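Local structure of MHC class I antigen (Anolis carolinensis, 7CPO) at residues A[7-12]-A[171-176]; A[34-39]-A[61-66]; A[192-197]-A[202-207]. The protein probably presents bound peptides at the cell surface to T cells, as an MHC class I heavy chain paired with beta2-microglobulin. All blocks are in the same frame, centred on the assembly; numbering follows the deposited sequence.

Contact 1: A[7-12]-A[171-176]; sequences MRYFVT and QRYLNY
Met7 and Tyr173 make most of this contact. The sulfur SD of Met7 lies 3.5 Å from CE2 of Tyr173 and close to the plane of the ring. It sits 4.8 Å from the ring centroid, 79° off the ring normal. This is an edge-type Met-aromatic contact, not one over a ring face. Tyr9 adds a looser approach: its OH stands 4.5 Å from the Tyr173 OH. With chi1 at -179° the Met7 chain extends away from its own N, taking the thioether up from the strand toward the helix. A bend at chi3 then turns the terminal methyl CE aside, leaving SD to do the touching. Further out, Met7 also packs on Tyr161 and Cys166 of the same long helix. The Tyr173 ring meets Phe35, and its hydroxyl probably bonds that of Tyr62. Tyr9 OH has Tyr45 as a partner. The Tyr9 and Tyr173 hydroxyls also bond the backbone of the bound peptide, so the contact sits where floor and wall of the groove meet. The chemistry is divided: a buried sulfur against one ring edge links the floor strand to the helix, while two tyrosine hydroxyls give the peptide backbone polar partners.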
loop_
_atom_site.group_PDB
_atom_site.type_symbol
_atom_site.label_atom_id
_atom_site.label_comp_id
_atom_site.label_asym_id
_atom_site.label_seq_id
_atom_site.Cartn_x
_atom_site.Cartn_y
_atom_site.Cartn_z
ATOM N N MET A 7 -2.155 -4.447 12.875
ATOM C CA MET A 7 -3.439 -4.445 12.185
ATOM C C MET A 7 -3.787 -3.002 11.843
ATOM O O MET A 7 -3.717 -2.123 12.708
ATOM C CB MET A 7 -4.541 -5.058 13.043
ATOM C CG MET A 7 -5.868 -5.091 12.311
ATOM S SD MET A 7 -7.214 -5.624 13.351
ATOM C CE MET A 7 -7.603 -4.139 14.258
ATOM N N ARG A 8 -4.170 -2.763 10.594
ATOM C CA ARG A 8 -4.235 -1.413 10.054
ATOM C C ARG A 8 -5.478 -1.285 9.180
ATOM O O ARG A 8 -5.664 -2.097 8.267
ATOM C CB ARG A 8 -2.963 -1.117 9.231
ATOM C CG ARG A 8 -1.699 -0.709 10.052
ATOM C CD ARG A 8 -0.340 -1.206 9.500
ATOM N NE ARG A 8 -0.222 -1.076 8.049
ATOM C CZ ARG A 8 -0.053 -2.110 7.219
ATOM N NH1 ARG A 8 0.024 -3.346 7.706
ATOM N NH2 ARG A 8 0.024 -1.926 5.900
ATOM N N TYR A 9 -6.316 -0.269 9.443
ATOM C CA TYR A 9 -7.456 0.068 8.590
ATOM C C TYR A 9 -7.235 1.390 7.851
ATOM O O TYR A 9 -6.707 2.355 8.414
ATOM C CB TYR A 9 -8.754 0.153 9.401
ATOM C CG TYR A 9 -9.252 -1.209 9.800
ATOM C CD1 TYR A 9 -9.897 -2.026 8.876
ATOM C CD2 TYR A 9 -9.061 -1.692 11.087
ATOM C CE1 TYR A 9 -10.348 -3.296 9.230
ATOM C CE2 TYR A 9 -9.500 -2.960 11.457
ATOM C CZ TYR A 9 -10.143 -3.756 10.516
ATOM O OH TYR A 9 -10.597 -5.012 10.859
ATOM N N PHE A 10 -7.665 1.441 6.592
ATOM C CA PHE A 10 -7.482 2.620 5.756
ATOM C C PHE A 10 -8.803 2.947 5.078
ATOM O O PHE A 10 -9.300 2.159 4.260
ATOM C CB PHE A 10 -6.400 2.395 4.695
ATOM C CG PHE A 10 -5.060 2.042 5.247
ATOM C CD1 PHE A 10 -4.104 3.035 5.459
ATOM C CD2 PHE A 10 -4.733 0.711 5.511
ATOM C CE1 PHE A 10 -2.826 2.708 5.945
ATOM C CE2 PHE A 10 -3.476 0.376 5.999
ATOM C CZ PHE A 10 -2.504 1.382 6.210
ATOM N N VAL A 11 -9.343 4.122 5.380
ATOM C CA VAL A 11 -10.661 4.526 4.930
ATOM C C VAL A 11 -10.529 5.820 4.142
ATOM O O VAL A 11 -9.886 6.766 4.610
ATOM C CB VAL A 11 -11.610 4.698 6.126
ATOM C CG1 VAL A 11 -13.011 4.832 5.655
ATOM C CG2 VAL A 11 -11.465 3.505 7.056
ATOM N N THR A 12 -11.170 5.875 2.969
ATOM C CA THR A 12 -11.032 6.990 2.034
ATOM C C THR A 12 -12.397 7.404 1.518
ATOM O O THR A 12 -13.154 6.571 1.004
ATOM C CB THR A 12 -10.149 6.636 0.822
ATOM O OG1 THR A 12 -8.814 6.375 1.245
ATOM C CG2 THR A 12 -10.128 7.773 -0.153
ATOM N N GLN A 171 -3.914 -10.454 17.552
ATOM C CA GLN A 171 -3.377 -11.726 18.007
ATOM C C GLN A 171 -4.216 -12.900 17.518
ATOM O O GLN A 171 -3.668 -13.963 17.220
ATOM C CB GLN A 171 -3.268 -11.738 19.525
ATOM C CG GLN A 171 -2.169 -10.856 20.080
ATOM C CD GLN A 171 -2.444 -10.453 21.512
ATOM O OE1 GLN A 171 -3.577 -10.574 21.991
ATOM N NE2 GLN A 171 -1.408 -10.004 22.219
ATOM N N ARG A 172 -5.536 -12.733 17.422
ATOM C CA ARG A 172 -6.362 -13.777 16.823
ATOM C C ARG A 172 -6.019 -13.954 15.357
ATOM O O ARG A 172 -5.888 -15.083 14.876
ATOM C CB ARG A 172 -7.853 -13.454 16.959
ATOM C CG ARG A 172 -8.531 -14.068 18.127
ATOM C CD ARG A 172 -9.961 -13.561 18.259
ATOM N NE ARG A 172 -10.276 -13.393 19.675
ATOM C CZ ARG A 172 -10.647 -12.256 20.256
ATOM N NH1 ARG A 172 -10.796 -11.131 19.549
ATOM N NH2 ARG A 172 -10.886 -12.255 21.558
ATOM N N TYR A 173 -5.886 -12.841 14.628
ATOM C CA TYR A 173 -5.649 -12.923 13.191
ATOM C C TYR A 173 -4.319 -13.607 12.902
ATOM O O TYR A 173 -4.232 -14.458 12.010
ATOM C CB TYR A 173 -5.691 -11.522 12.580
ATOM C CG TYR A 173 -7.057 -10.855 12.644
ATOM C CD1 TYR A 173 -8.222 -11.612 12.747
ATOM C CD2 TYR A 173 -7.183 -9.465 12.604
ATOM C CE1 TYR A 173 -9.486 -10.999 12.801
ATOM C CE2 TYR A 173 -8.430 -8.851 12.649
ATOM C CZ TYR A 173 -9.576 -9.627 12.753
ATOM O OH TYR A 173 -10.813 -9.032 12.799
ATOM N N LEU A 174 -3.284 -13.279 13.677
ATOM C CA LEU A 174 -1.963 -13.840 13.425
ATOM C C LEU A 174 -1.982 -15.352 13.530
ATOM O O LEU A 174 -1.349 -16.043 12.730
ATOM C CB LEU A 174 -0.946 -13.256 14.402
ATOM C CG LEU A 174 -0.419 -11.865 14.056
ATOM C CD1 LEU A 174 0.286 -11.297 15.262
ATOM C CD2 LEU A 174 0.527 -11.953 12.861
ATOM N N ASN A 175 -2.713 -15.888 14.506
ATOM C CA ASN A 175 -2.837 -17.333 14.607
ATOM C C ASN A 175 -3.653 -17.892 13.447
ATOM O O ASN A 175 -3.260 -18.883 12.826
ATOM C CB ASN A 175 -3.474 -17.723 15.937
ATOM C CG ASN A 175 -3.810 -19.207 15.987
ATOM O OD1 ASN A 175 -2.915 -20.040 15.956
ATOM N ND2 ASN A 175 -5.091 -19.536 16.039
ATOM N N TYR A 176 -4.794 -17.260 13.146
ATOM C CA TYR A 176 -5.635 -17.678 12.030
ATOM C C TYR A 176 -4.820 -17.809 10.754
ATOM O O TYR A 176 -4.895 -18.829 10.060
ATOM C CB TYR A 176 -6.762 -16.676 11.804
ATOM C CG TYR A 176 -7.850 -16.712 12.825
ATOM C CD1 TYR A 176 -7.947 -17.757 13.735
ATOM C CD2 TYR A 176 -8.791 -15.684 12.890
ATOM C CE1 TYR A 176 -8.971 -17.787 14.670
ATOM C CE2 TYR A 176 -9.804 -15.701 13.820
ATOM C CZ TYR A 176 -9.888 -16.744 14.710
ATOM O OH TYR A 176 -10.905 -16.740 15.638
#

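Contact 2: A[34-39]-A[61-66]; sequences EFVSYN and DYWERN
Val36 and Trp63 form the apolar centre of this contact, and with Phe35 and Tyr62 they make its tightly packed part. Methyl CG1 of Val36 meets the six-membered part of the indole at its edge, 3.9 Å from CZ3 of Trp63. Beside it, the Phe35 and Tyr62 side chains cross at about a right angle. The Tyr62 OH lies in the plane of the Phe35 ring, at its edge, 3.8 Å from CE1 of Phe35. A chi1 of 73° swings the Phe35 ring toward the helix and brings that edge to the hydroxyl. One face of the ring takes CG2 of Val36, 3.6 Å above the plane and offset toward the rim.

Behind these pairs the helix side chains stack on one another. CD2 of Tyr62 lies over the centre of the six-membered ring of Trp63, 3.6 Å above its plane. ND2 of Asn66 lies over the centre of the Tyr62 ring, 3.3 Å above it. The same ND2 donates to the Tyr62 O at 2.8 Å, with an N-H...O angle of 166°. The backbone N of Asn66 reaches that oxygen from the opposite face of its plane. Two donors thus share the Tyr62 oxygen, and the ND2 bond holds the amide so that OD1 bonds the backbone of the bound peptide.

The other side is looser. The strand and helix axes come no closer than 11.2 Å, and the contact is made by side chains. Trp63 is partly exposed and its NE1 bonds Glu56, while Glu64 is exposed and forms a salt bridge with Arg44.

The contact joins the groove floor to the start of a wall helix. Apolar carbons and ring edges hold the two together, while the Tyr62 hydroxyl pairs with Tyr45 and probably with Tyr173, and Asn66 serves the peptide.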
loop_
_atom_site.group_PDB
_atom_site.type_symbol
_atom_site.label_atom_id
_atom_site.label_comp_id
_atom_site.label_asym_id
_atom_site.label_seq_id
_atom_site.Cartn_x
_atom_site.Cartn_y
_atom_site.Cartn_z
ATOM N N GLU A 34 -3.585 -7.711 2.885
ATOM C CA GLU A 34 -4.965 -7.276 2.997
ATOM C C GLU A 34 -5.837 -8.475 3.348
ATOM O O GLU A 34 -5.693 -9.541 2.757
ATOM C CB GLU A 34 -5.419 -6.630 1.699
ATOM C CG GLU A 34 -6.886 -6.294 1.684
ATOM C CD GLU A 34 -7.351 -5.733 0.357
ATOM O OE1 GLU A 34 -6.501 -5.507 -0.530
ATOM O OE2 GLU A 34 -8.569 -5.520 0.207
ATOM N N PHE A 35 -6.707 -8.338 4.343
ATOM C CA PHE A 35 -7.547 -9.465 4.716
ATOM C C PHE A 35 -9.040 -9.175 4.666
ATOM O O PHE A 35 -9.824 -10.125 4.537
ATOM C CB PHE A 35 -7.166 -10.001 6.114
ATOM C CG PHE A 35 -7.592 -9.115 7.284
ATOM C CD1 PHE A 35 -8.714 -9.435 8.049
ATOM C CD2 PHE A 35 -6.831 -8.017 7.659
ATOM C CE1 PHE A 35 -9.093 -8.652 9.135
ATOM C CE2 PHE A 35 -7.200 -7.237 8.731
ATOM C CZ PHE A 35 -8.340 -7.549 9.468
ATOM N N VAL A 36 -9.460 -7.909 4.718
ATOM C CA VAL A 36 -10.866 -7.551 4.588
ATOM C C VAL A 36 -10.942 -6.277 3.773
ATOM O O VAL A 36 -9.993 -5.494 3.718
ATOM C CB VAL A 36 -11.572 -7.341 5.957
ATOM C CG1 VAL A 36 -11.805 -8.688 6.666
ATOM C CG2 VAL A 36 -10.756 -6.370 6.836
ATOM N N SER A 37 -12.079 -6.070 3.118
ATOM C CA SER A 37 -12.309 -4.744 2.579
ATOM C C SER A 37 -13.802 -4.502 2.547
ATOM O O SER A 37 -14.605 -5.436 2.529
ATOM C CB SER A 37 -11.672 -4.537 1.193
ATOM O OG SER A 37 -12.558 -4.830 0.149
ATOM N N TYR A 38 -14.172 -3.249 2.619
ATOM C CA TYR A 38 -15.567 -2.883 2.516
ATOM C C TYR A 38 -15.728 -2.336 1.116
ATOM O O TYR A 38 -15.267 -1.241 0.794
ATOM C CB TYR A 38 -15.990 -1.878 3.567
ATOM C CG TYR A 38 -17.376 -1.341 3.323
ATOM C CD1 TYR A 38 -18.493 -2.023 3.771
ATOM C CD2 TYR A 38 -17.566 -0.152 2.637
ATOM C CE1 TYR A 38 -19.761 -1.529 3.553
ATOM C CE2 TYR A 38 -18.824 0.348 2.414
ATOM C CZ TYR A 38 -19.923 -0.342 2.869
ATOM O OH TYR A 38 -21.178 0.173 2.642
ATOM N N ASN A 39 -16.359 -3.125 0.281
ATOM C CA ASN A 39 -16.527 -2.782 -1.114
ATOM C C ASN A 39 -17.722 -1.818 -1.134
ATOM O O ASN A 39 -18.859 -2.194 -0.822
ATOM C CB ASN A 39 -16.601 -4.115 -1.877
ATOM C CG ASN A 39 -17.140 -4.042 -3.287
ATOM O OD1 ASN A 39 -17.752 -3.077 -3.670
ATOM N ND2 ASN A 39 -17.080 -5.164 -3.991
ATOM N N ASP A 61 -21.386 -13.538 13.919
ATOM C CA ASP A 61 -21.936 -12.243 13.530
ATOM C C ASP A 61 -20.879 -11.268 13.038
ATOM O O ASP A 61 -21.210 -10.110 12.743
ATOM C CB ASP A 61 -22.691 -11.615 14.701
ATOM C CG ASP A 61 -23.818 -12.500 15.206
ATOM O OD1 ASP A 61 -23.610 -13.210 16.216
ATOM O OD2 ASP A 61 -24.899 -12.492 14.580
ATOM N N TYR A 62 -19.624 -11.720 12.942
ATOM C CA TYR A 62 -18.502 -10.873 12.542
ATOM C C TYR A 62 -18.794 -10.055 11.283
ATOM O O TYR A 62 -18.537 -8.845 11.243
ATOM C CB TYR A 62 -17.278 -11.764 12.336
ATOM C CG TYR A 62 -16.000 -11.048 11.992
ATOM C CD1 TYR A 62 -15.182 -10.513 12.990
ATOM C CD2 TYR A 62 -15.578 -10.941 10.667
ATOM C CE1 TYR A 62 -13.984 -9.873 12.672
ATOM C CE2 TYR A 62 -14.376 -10.307 10.339
ATOM C CZ TYR A 62 -13.586 -9.784 11.347
ATOM O OH TYR A 62 -12.414 -9.149 11.017
ATOM N N TRP A 63 -19.326 -10.699 10.241
ATOM C CA TRP A 63 -19.506 -10.013 8.963
ATOM C C TRP A 63 -20.644 -8.994 9.024
ATOM O O TRP A 63 -20.528 -7.898 8.456
ATOM C CB TRP A 63 -19.719 -11.045 7.854
ATOM C CG TRP A 63 -18.552 -11.990 7.789
ATOM C CD1 TRP A 63 -18.541 -13.315 8.133
ATOM C CD2 TRP A 63 -17.200 -11.661 7.423
ATOM N NE1 TRP A 63 -17.275 -13.836 7.972
ATOM C CE2 TRP A 63 -16.436 -12.837 7.544
ATOM C CE3 TRP A 63 -16.574 -10.495 6.973
ATOM C CZ2 TRP A 63 -15.074 -12.871 7.246
ATOM C CZ3 TRP A 63 -15.234 -10.532 6.677
ATOM C CH2 TRP A 63 -14.494 -11.713 6.820
ATOM N N GLU A 64 -21.739 -9.314 9.720
ATOM C CA GLU A 64 -22.814 -8.338 9.851
ATOM C C GLU A 64 -22.374 -7.144 10.689
ATOM O O GLU A 64 -22.618 -5.989 10.310
ATOM C CB GLU A 64 -24.071 -8.975 10.460
ATOM C CG GLU A 64 -24.713 -10.028 9.599
ATOM C CD GLU A 64 -25.079 -9.547 8.195
ATOM O OE1 GLU A 64 -25.643 -8.429 8.040
ATOM O OE2 GLU A 64 -24.794 -10.314 7.244
ATOM N N ARG A 65 -21.741 -7.399 11.844
ATOM C CA ARG A 65 -21.326 -6.297 12.715
ATOM C C ARG A 65 -20.370 -5.351 11.991
ATOM O O ARG A 65 -20.597 -4.136 11.954
ATOM C CB ARG A 65 -20.690 -6.837 13.999
ATOM C CG ARG A 65 -20.544 -5.794 15.118
ATOM C CD ARG A 65 -20.362 -6.481 16.468
ATOM N NE ARG A 65 -19.255 -7.392 16.340
ATOM C CZ ARG A 65 -19.317 -8.696 16.540
ATOM N NH1 ARG A 65 -20.434 -9.252 16.956
ATOM N NH2 ARG A 65 -18.236 -9.433 16.339
ATOM N N ASN A 66 -19.322 -5.897 11.361
ATOM C CA ASN A 66 -18.379 -5.056 10.625
ATOM C C ASN A 66 -19.052 -4.332 9.466
ATOM O O ASN A 66 -18.741 -3.166 9.185
ATOM C CB ASN A 66 -17.221 -5.902 10.108
ATOM C CG ASN A 66 -16.176 -6.202 11.172
ATOM O OD1 ASN A 66 -15.293 -5.383 11.436
ATOM N ND2 ASN A 66 -16.245 -7.397 11.761
#

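Contact 3: A[192-197]-A[202-207]; sequences TRKEDY and TLICRV
Arg193 packs its chain against Leu203, CG to CD2 3.9 Å, and turns its flat guanidinium group away. Asp196 lies at the edge of that group, in its plane. Arg193 NH1 and NH2 both donate to OD1 of Asp196, with NH2 at 2.6 Å on the syn lone pair. Asp196 is poorly ordered, and Glu201 is a second acidic partner of NH1. The backbones pair as antiparallel strands. Thr192 and Ile204 form the hydrogen-bonded pair, Thr192 N to Ile204 O and Ile204 N to Thr192 O, both 2.9 Å. Arg193 and Leu203 form the next, non-hydrogen-bonded pair. Past it, Lys194 N reaches Thr202 O at 3.1 Å in a weak bond. On the face of Thr192 and Ile204, the Thr192 OG1 lies 3.5 Å from CB of Ile204, and the bent Lys194 chain brings CG to 3.4 Å from CD1 of Ile204. Thr192 bonds Gln97 of the beta2-microglobulin chain, and Lys194 forms a salt bridge with Asp96 of that chain. Leu203 lies on the other face and packs on Trp219, which also touches Cys205 of the Cys205-Cys261 disulfide. This is the turn end of a beta hairpin at the edge of a C1-set immunoglobulin sandwich.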
loop_
_atom_site.group_PDB
_atom_site.type_symbol
_atom_site.label_atom_id
_atom_site.label_comp_id
_atom_site.label_asym_id
_atom_site.label_seq_id
_atom_site.Cartn_x
_atom_site.Cartn_y
_atom_site.Cartn_z
ATOM N N THR A 192 21.205 -8.277 -15.298
ATOM C CA THR A 192 21.344 -8.035 -16.719
ATOM C C THR A 192 22.281 -6.848 -16.970
ATOM O O THR A 192 22.709 -6.143 -16.049
ATOM C CB THR A 192 19.972 -7.798 -17.357
ATOM O OG1 THR A 192 19.309 -6.737 -16.661
ATOM C CG2 THR A 192 19.123 -9.076 -17.301
ATOM N N ARG A 193 22.595 -6.636 -18.249
ATOM C CA ARG A 193 23.575 -5.659 -18.706
ATOM C C ARG A 193 22.994 -4.980 -19.934
ATOM O O ARG A 193 22.563 -5.672 -20.856
ATOM C CB ARG A 193 24.898 -6.361 -19.040
ATOM C CG ARG A 193 25.953 -5.491 -19.674
ATOM C CD ARG A 193 27.029 -6.369 -20.297
ATOM N NE ARG A 193 26.553 -6.981 -21.529
ATOM C CZ ARG A 193 26.552 -6.372 -22.709
ATOM N NH1 ARG A 193 27.020 -5.136 -22.822
ATOM N NH2 ARG A 193 26.091 -7.004 -23.781
ATOM N N LYS A 194 22.993 -3.645 -19.974
ATOM C CA LYS A 194 22.069 -2.945 -20.867
ATOM C C LYS A 194 22.660 -2.518 -22.212
ATOM O O LYS A 194 22.185 -2.981 -23.254
ATOM C CB LYS A 194 21.446 -1.751 -20.144
ATOM C CG LYS A 194 20.093 -2.111 -19.548
ATOM C CD LYS A 194 18.953 -1.976 -20.548
ATOM C CE LYS A 194 18.226 -0.653 -20.362
ATOM N NZ LYS A 194 17.219 -0.421 -21.430
ATOM N N GLU A 195 23.637 -1.613 -22.247
ATOM C CA GLU A 195 24.053 -1.063 -23.537
ATOM C C GLU A 195 25.474 -1.499 -23.887
ATOM O O GLU A 195 26.363 -1.482 -23.028
ATOM C CB GLU A 195 23.925 0.464 -23.556
ATOM C CG GLU A 195 24.965 1.157 -22.750
ATOM C CD GLU A 195 24.692 2.620 -22.538
ATOM O OE1 GLU A 195 24.601 3.360 -23.546
ATOM O OE2 GLU A 195 24.580 3.025 -21.355
ATOM N N ASP A 196 25.672 -1.914 -25.152
ATOM C CA ASP A 196 26.993 -2.248 -25.693
ATOM C C ASP A 196 27.780 -1.017 -26.142
ATOM O O ASP A 196 29.011 -1.090 -26.272
ATOM C CB ASP A 196 26.863 -3.201 -26.891
ATOM C CG ASP A 196 26.884 -4.667 -26.491
ATOM O OD1 ASP A 196 26.349 -4.994 -25.412
ATOM O OD2 ASP A 196 27.437 -5.491 -27.260
ATOM N N TYR A 197 27.092 0.102 -26.370
ATOM C CA TYR A 197 27.643 1.293 -27.009
ATOM C C TYR A 197 27.336 2.550 -26.192
ATOM O O TYR A 197 26.268 2.671 -25.588
ATOM C CB TYR A 197 27.086 1.445 -28.437
ATOM C CG TYR A 197 25.591 1.176 -28.584
ATOM C CD1 TYR A 197 25.077 -0.117 -28.490
ATOM C CD2 TYR A 197 24.697 2.217 -28.814
ATOM C CE1 TYR A 197 23.723 -0.365 -28.617
ATOM C CE2 TYR A 197 23.339 1.977 -28.946
ATOM C CZ TYR A 197 22.859 0.684 -28.848
ATOM O OH TYR A 197 21.511 0.436 -28.978
ATOM N N THR A 202 25.136 -0.065 -18.020
ATOM C CA THR A 202 24.312 -0.089 -16.816
ATOM C C THR A 202 24.039 -1.543 -16.446
ATOM O O THR A 202 23.483 -2.303 -17.252
ATOM C CB THR A 202 22.995 0.665 -17.005
ATOM O OG1 THR A 202 23.266 2.010 -17.399
ATOM C CG2 THR A 202 22.207 0.686 -15.683
ATOM N N LEU A 203 24.446 -1.933 -15.240
ATOM C CA LEU A 203 24.162 -3.263 -14.715
ATOM C C LEU A 203 22.881 -3.210 -13.885
ATOM O O LEU A 203 22.802 -2.459 -12.902
ATOM C CB LEU A 203 25.337 -3.776 -13.880
ATOM C CG LEU A 203 26.695 -3.983 -14.578
ATOM C CD1 LEU A 203 27.684 -4.735 -13.676
ATOM C CD2 LEU A 203 26.537 -4.692 -15.919
ATOM N N ILE A 204 21.880 -4.002 -14.273
ATOM C CA ILE A 204 20.581 -4.005 -13.602
ATOM C C ILE A 204 20.442 -5.263 -12.755
ATOM O O ILE A 204 20.654 -6.380 -13.240
ATOM C CB ILE A 204 19.425 -3.903 -14.604
ATOM C CG1 ILE A 204 19.550 -2.615 -15.412
ATOM C CG2 ILE A 204 18.087 -3.963 -13.876
ATOM C CD1 ILE A 204 18.562 -2.536 -16.535
ATOM N N CYS A 205 20.078 -5.087 -11.495
ATOM C CA CYS A 205 19.798 -6.209 -10.604
ATOM C C CYS A 205 18.290 -6.275 -10.346
ATOM O O CYS A 205 17.742 -5.416 -9.646
ATOM C CB CYS A 205 20.582 -6.059 -9.306
ATOM S SG CYS A 205 20.345 -7.448 -8.237
ATOM N N ARG A 206 17.619 -7.276 -10.931
ATOM C CA ARG A 206 16.195 -7.515 -10.701
ATOM C C ARG A 206 16.042 -8.514 -9.563
ATOM O O ARG A 206 16.649 -9.591 -9.587
ATOM C CB ARG A 206 15.483 -8.053 -11.945
ATOM C CG ARG A 206 14.205 -8.874 -11.593
ATOM C CD ARG A 206 13.765 -9.930 -12.647
ATOM N NE ARG A 206 12.674 -9.404 -13.455
ATOM C CZ ARG A 206 11.383 -9.619 -13.229
ATOM N NH1 ARG A 206 10.979 -10.386 -12.224
ATOM N NH2 ARG A 206 10.492 -9.061 -14.026
ATOM N N VAL A 207 15.241 -8.149 -8.566
ATOM C CA VAL A 207 15.049 -8.957 -7.364
ATOM C C VAL A 207 13.553 -9.066 -7.141
ATOM O O VAL A 207 12.891 -8.060 -6.860
ATOM C CB VAL A 207 15.748 -8.360 -6.137
ATOM C CG1 VAL A 207 15.715 -9.349 -4.977
ATOM C CG2 VAL A 207 17.186 -8.013 -6.491
#

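Overall arrangement
Strand 7-12 runs through the middle of the eight-stranded groove floor. The chain then builds strand 34-39 nearer the edge of that sheet and enters the first long helix at 61-66, closing the short loop of contact 2. It crosses to the other half of the platform and returns in helix 152-176, where contact 1 closes a long loop that encloses contact 2. The two touch through Tyr9, Phe35, Val36, Tyr62 and Tyr173, so both wall helices meet the floor at one end of the groove. Contact 3 follows in series, as a local hairpin in the immunoglobulin domain. Its centre is about 40 Å from that of contact 1.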